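Local coordinates for protein peptidase M3B, oligoendopeptidase F (Enterococcus faecium, PDB 2QR4) that probably hydrolyses internal peptide bonds of oligopeptides, as expected of a zinc-dependent endopeptidase of the M3 family, at residues A[274-277]-A[278-281]; A[393-396]-A[397-400]; A[78-81]-A[82-86]. One frame throughout, in Å; residues are numbered along the deposited sequence.

Interaction 1. Residues A[274-277]-A[278-281]; sequences LEVE and KLHM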
# COMPACT_ATOMS: atom_id res chain seq x y z
N LEU A 274 42.31 -3.51 -9.74
CA LEU A 274 41.91 -2.19 -10.24
C LEU A 274 42.94 -1.13 -9.93
O LEU A 274 43.03 -0.14 -10.65
CB LEU A 274 40.55 -1.76 -9.65
CG LEU A 274 39.38 -2.58 -10.20
CD1 LEU A 274 38.11 -2.17 -9.53
CD2 LEU A 274 39.28 -2.42 -11.72
N GLU A 275 43.70 -1.32 -8.86
CA GLU A 275 44.80 -0.42 -8.50
C GLU A 275 44.29 0.93 -8.04
O GLU A 275 45.02 1.92 -8.12
CB GLU A 275 45.75 -0.22 -9.68
CG GLU A 275 46.56 -1.45 -10.06
CD GLU A 275 47.63 -1.14 -11.10
OE1 GLU A 275 47.27 -0.80 -12.25
OE2 GLU A 275 48.83 -1.24 -10.77
N VAL A 276 43.05 0.98 -7.57
CA VAL A 276 42.46 2.21 -7.05
C VAL A 276 42.85 2.43 -5.60
O VAL A 276 43.11 1.48 -4.86
CB VAL A 276 40.93 2.21 -7.20
CG1 VAL A 276 40.54 2.36 -8.67
CG2 VAL A 276 40.33 0.94 -6.61
N GLU A 277 42.92 3.69 -5.19
CA GLU A 277 43.27 4.04 -3.81
C GLU A 277 42.24 3.45 -2.86
O GLU A 277 42.58 2.92 -1.82
CB GLU A 277 43.36 5.56 -3.64
CG GLU A 277 43.87 6.02 -2.28
CD GLU A 277 45.29 5.55 -2.02
OE1 GLU A 277 46.06 5.39 -2.99
OE2 GLU A 277 45.65 5.34 -0.83
N LYS A 278 40.97 3.55 -3.23
CA LYS A 278 39.92 2.96 -2.42
C LYS A 278 38.83 2.28 -3.25
O LYS A 278 38.40 2.82 -4.26
CB LYS A 278 39.35 4.01 -1.45
CG LYS A 278 40.08 3.97 -0.10
CD LYS A 278 40.13 5.30 0.58
CE LYS A 278 40.80 5.18 1.94
NZ LYS A 278 42.11 4.50 1.83
N LEU A 279 38.42 1.09 -2.82
CA LEU A 279 37.40 0.32 -3.55
C LEU A 279 36.01 0.68 -3.08
O LEU A 279 35.72 0.59 -1.88
CB LEU A 279 37.61 -1.19 -3.34
CG LEU A 279 36.85 -2.12 -4.32
CD1 LEU A 279 37.38 -1.99 -5.75
CD2 LEU A 279 36.93 -3.57 -3.87
N HIS A 280 35.14 1.05 -4.00
CA HIS A 280 33.79 1.44 -3.61
C HIS A 280 32.76 0.48 -4.23
O HIS A 280 33.07 -0.25 -5.17
CB HIS A 280 33.47 2.86 -4.09
CG HIS A 280 34.38 3.92 -3.56
ND1 HIS A 280 34.01 4.78 -2.55
CD2 HIS A 280 35.63 4.29 -3.93
CE1 HIS A 280 35.00 5.62 -2.30
NE2 HIS A 280 36.00 5.34 -3.12
N MSE A 281 31.54 0.52 -3.71
CA MSE A 281 30.45 -0.24 -4.30
C MSE A 281 30.41 -0.06 -5.82
O MSE A 281 30.21 -1.02 -6.56
CB MSE A 281 29.10 0.11 -3.65
CG MSE A 281 28.98 -0.28 -2.16
SE MSE A 281 29.53 -2.15 -1.77
CE MSE A 281 28.24 -3.13 -2.87
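L274 meets L279 methyl to methyl, CD1 to CD1 at 3.9 Å, with the two side chains crossing at about a right angle. L274 is still helical, but E275 ends helix 260-274 with a positive phi of 69°; the chain then turns back, and the tip of L279 reaches L274. V276 comes next on the inner side of the bend. Its CG2 rests 3.6 Å from the carbonyl oxygen of K278 and 4.2 Å from CD1 of L279, completing a small apolar cluster of three side chains. E277 stands at the outer corner. Its OE2 is 4.5 Å from NZ of K278, beyond salt-bridge range, so any attraction between the two opposite charges is probably weak; both side chains also touch a crystal neighbour. The turn is anchored by its surroundings: R190 of helix 190-206 donates to the K278 carbonyl, L279 shares backbone hydrogen bonds with E481, and D483 binds ND1 of H280. Leading out of helix 260-274, the loop thus runs along the start of helix 190-206 and delivers M281 between that helix and helix 461-476.

Interaction 2. Residues A[393-396]-A[397-400]; sequences IFLA and EIAS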
# COMPACT_ATOMS: atom_id res chain seq x y z
N ILE A 393 11.32 -23.85 -9.91
CA ILE A 393 12.32 -23.26 -10.82
C ILE A 393 13.74 -23.44 -10.27
O ILE A 393 14.68 -23.66 -11.04
CB ILE A 393 12.00 -21.76 -11.11
CG1 ILE A 393 12.23 -21.42 -12.59
CG2 ILE A 393 12.74 -20.82 -10.13
CD1 ILE A 393 13.69 -21.22 -12.99
N PHE A 394 13.89 -23.34 -8.95
CA PHE A 394 15.16 -23.57 -8.27
C PHE A 394 15.71 -24.97 -8.58
O PHE A 394 16.92 -25.18 -8.69
CB PHE A 394 14.95 -23.35 -6.75
CG PHE A 394 15.71 -24.30 -5.86
CD1 PHE A 394 16.70 -23.81 -5.00
CD2 PHE A 394 15.43 -25.66 -5.83
CE1 PHE A 394 17.40 -24.68 -4.15
CE2 PHE A 394 16.13 -26.53 -4.99
CZ PHE A 394 17.11 -26.04 -4.15
N LEU A 395 14.79 -25.92 -8.75
CA LEU A 395 15.15 -27.30 -9.04
C LEU A 395 15.67 -27.42 -10.47
O LEU A 395 16.55 -28.24 -10.75
CB LEU A 395 13.93 -28.19 -8.82
CG LEU A 395 14.08 -29.52 -8.08
CD1 LEU A 395 15.34 -29.57 -7.22
CD2 LEU A 395 12.84 -29.77 -7.25
N ALA A 396 15.13 -26.60 -11.36
CA ALA A 396 15.56 -26.59 -12.76
C ALA A 396 16.85 -25.80 -12.94
O ALA A 396 17.63 -26.06 -13.86
CB ALA A 396 14.46 -26.04 -13.65
N GLU A 397 17.07 -24.82 -12.05
CA GLU A 397 18.26 -24.00 -12.08
C GLU A 397 19.50 -24.80 -11.72
O GLU A 397 20.61 -24.50 -12.16
CB GLU A 397 18.11 -22.83 -11.10
CG GLU A 397 18.97 -21.63 -11.43
CD GLU A 397 18.62 -21.03 -12.78
OE1 GLU A 397 17.57 -21.40 -13.35
OE2 GLU A 397 19.38 -20.18 -13.28
N ILE A 398 19.31 -25.84 -10.91
CA ILE A 398 20.39 -26.72 -10.50
C ILE A 398 20.98 -27.46 -11.69
O ILE A 398 22.19 -27.62 -11.79
CB ILE A 398 19.92 -27.74 -9.45
CG1 ILE A 398 19.84 -27.09 -8.08
CG2 ILE A 398 20.86 -28.93 -9.39
CD1 ILE A 398 18.98 -27.85 -7.10
N ALA A 399 20.12 -27.91 -12.60
CA ALA A 399 20.57 -28.70 -13.75
C ALA A 399 21.41 -27.85 -14.69
O ALA A 399 22.22 -28.37 -15.46
CB ALA A 399 19.40 -29.30 -14.49
N SER A 400 21.21 -26.55 -14.61
CA SER A 400 21.93 -25.58 -15.42
C SER A 400 23.27 -25.24 -14.79
O SER A 400 24.31 -25.31 -15.44
CB SER A 400 21.09 -24.31 -15.56
OG SER A 400 20.04 -24.52 -16.50
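The carbonyl oxygen of I393 receives the backbone N-H of E397 at 2.8 Å and a second, weak bond from A396 N. This opens the first turn of helix 394-414, just after a gap in the model. The next steps are slacker: I398 N to F394 O at 3.3 Å and A399 N to A396 O, also 3.3 Å, are both weak, the latter spanning only three residues. On the apolar side, CD1 of I398 is the shared contact point. It lies 3.8 Å from CE2 of F394, meeting the ring obliquely, and 4.0 Å from CD1 of L395; in each pair the side chains run alongside one another. With CG1 of I398 anti to its carbonyl carbon (chi1 -79°), the ethyl arm is directed back along the helix to these two residues. M546 of helix 542-548 covers L395 and I398. E397 runs beside I393, its OE1 3.9 Å from CD1 of that residue, and its side chain touches H369 of helix 361-379, while OG of S400 bonds to the H369 carbonyl. H369 and H373 are the histidines of an HExxH sequence, and a glutamate on a following helix is the usual third zinc ligand of M3 peptidases. The position of E397 against H369 is consistent with E397 being that third ligand in a gluzincin-type zinc site.

Interaction 3. Residues A[78-81]-A[82-86]; sequences SSLF and SKVSE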
# COMPACT_ATOMS: atom_id res chain seq x y z
N SER A 78 -7.02 -9.16 -11.13
CA SER A 78 -6.93 -9.26 -9.66
C SER A 78 -8.30 -9.39 -9.03
O SER A 78 -8.49 -10.23 -8.15
CB SER A 78 -6.16 -8.09 -9.05
OG SER A 78 -4.83 -8.09 -9.54
N SER A 79 -9.27 -8.59 -9.47
CA SER A 79 -10.63 -8.69 -8.93
C SER A 79 -11.20 -10.09 -9.15
O SER A 79 -11.78 -10.66 -8.25
CB SER A 79 -11.58 -7.67 -9.57
OG SER A 79 -11.10 -6.37 -9.37
N LEU A 80 -11.02 -10.63 -10.36
CA LEU A 80 -11.50 -11.97 -10.71
C LEU A 80 -10.88 -12.99 -9.78
O LEU A 80 -11.56 -13.87 -9.27
CB LEU A 80 -11.10 -12.32 -12.14
CG LEU A 80 -11.97 -13.17 -13.09
CD1 LEU A 80 -11.08 -14.10 -13.86
CD2 LEU A 80 -13.07 -13.94 -12.39
N PHE A 81 -9.57 -12.88 -9.58
CA PHE A 81 -8.83 -13.83 -8.74
C PHE A 81 -9.36 -13.84 -7.31
O PHE A 81 -9.66 -14.91 -6.77
CB PHE A 81 -7.34 -13.51 -8.74
CG PHE A 81 -6.49 -14.64 -8.24
CD1 PHE A 81 -6.66 -15.93 -8.74
CD2 PHE A 81 -5.52 -14.42 -7.28
CE1 PHE A 81 -5.87 -16.97 -8.28
CE2 PHE A 81 -4.73 -15.46 -6.82
CZ PHE A 81 -4.89 -16.74 -7.32
N SER A 82 -9.48 -12.67 -6.70
CA SER A 82 -10.05 -12.58 -5.35
C SER A 82 -11.49 -13.07 -5.31
O SER A 82 -11.89 -13.73 -4.37
CB SER A 82 -9.93 -11.17 -4.75
OG SER A 82 -10.34 -10.18 -5.68
N LYS A 83 -12.26 -12.77 -6.35
CA LYS A 83 -13.63 -13.21 -6.39
C LYS A 83 -13.70 -14.75 -6.41
O LYS A 83 -14.47 -15.35 -5.66
CB LYS A 83 -14.37 -12.64 -7.60
CG LYS A 83 -15.83 -13.06 -7.63
CD LYS A 83 -16.64 -12.33 -8.69
CE LYS A 83 -16.53 -13.00 -10.05
NZ LYS A 83 -17.36 -12.30 -11.06
N VAL A 84 -12.86 -15.36 -7.25
CA VAL A 84 -12.77 -16.81 -7.35
C VAL A 84 -12.22 -17.44 -6.07
O VAL A 84 -12.77 -18.41 -5.56
CB VAL A 84 -11.89 -17.23 -8.56
CG1 VAL A 84 -11.51 -18.70 -8.47
CG2 VAL A 84 -12.62 -16.95 -9.86
N SER A 85 -11.13 -16.89 -5.55
CA SER A 85 -10.52 -17.38 -4.32
C SER A 85 -11.51 -17.33 -3.19
O SER A 85 -11.62 -18.26 -2.40
CB SER A 85 -9.30 -16.55 -3.95
OG SER A 85 -8.25 -16.75 -4.88
N GLU A 86 -12.25 -16.23 -3.11
CA GLU A 86 -13.23 -16.08 -2.07
C GLU A 86 -14.34 -17.12 -2.23
O GLU A 86 -14.77 -17.75 -1.25
CB GLU A 86 -13.82 -14.66 -2.06
CG GLU A 86 -14.67 -14.35 -0.82
CD GLU A 86 -16.03 -15.04 -0.86
OE1 GLU A 86 -16.54 -15.30 -1.97
OE2 GLU A 86 -16.59 -15.33 0.23
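S82 N binds the carbonyl oxygen of S78 at 3.0 Å, an almost straight bond (177°), and the same four-residue step repeats with K83 N to S79 O, V84 N to L80 O and S85 N to F81 O. The serine hydroxyls add a second layer. Held between its backbone N and carbonyl carbon (chi1 47°), OG of S82 lies 3.1 Å from S78 O and 3.0 Å from S79 O, and its one proton could serve either; E144 of helix 143-160 is a further, weak partner. S85 OG donates to F81 O at 3.0 Å from above the carbonyl plane, so that this oxygen is gripped by both the N-H and the hydroxyl of S85. Such serine-to-carbonyl bonds one turn back are a familiar feature of alpha-helices, here in the C-terminal half of helix 68-87, which packs against helix 33-63 in a largely helical fold. The same oxygen, S85 OG, also sits over the centre of the F81 ring, 4.0 Å above its plane, although its proton goes to F81 O; Y54 of helix 33-63 stacks with that ring. Apolar packing lies on another side of the helix, where CD2 of L80 and CG2 of V84 approach to 4.0 Å with the side chains lying alongside. K83 leads away from this turn, its NZ bonding to S16 OG.

Overall arrangement
The three contacts follow one another along the chain as interactions 3, 1 and 2, and none touches another. Interactions 1 and 3 lie on opposite sides of the chain's centre, their centres about 52 Å apart, whereas interaction 2 sits deeper, about 11 Å from that centre. Chemistry follows place. Interaction 1 is a surface turn whose own residues meet through apolar packing, with polar anchoring left to neighbours. Interactions 2 and 3 are both helical turns and partly buried, but interaction 2 has mostly weak backbone bonds at a helix start, beside the probable zinc site, while interaction 3 is regular helix near the C-terminal end of helix 68-87, reinforced by serine hydroxyls and remote from that site.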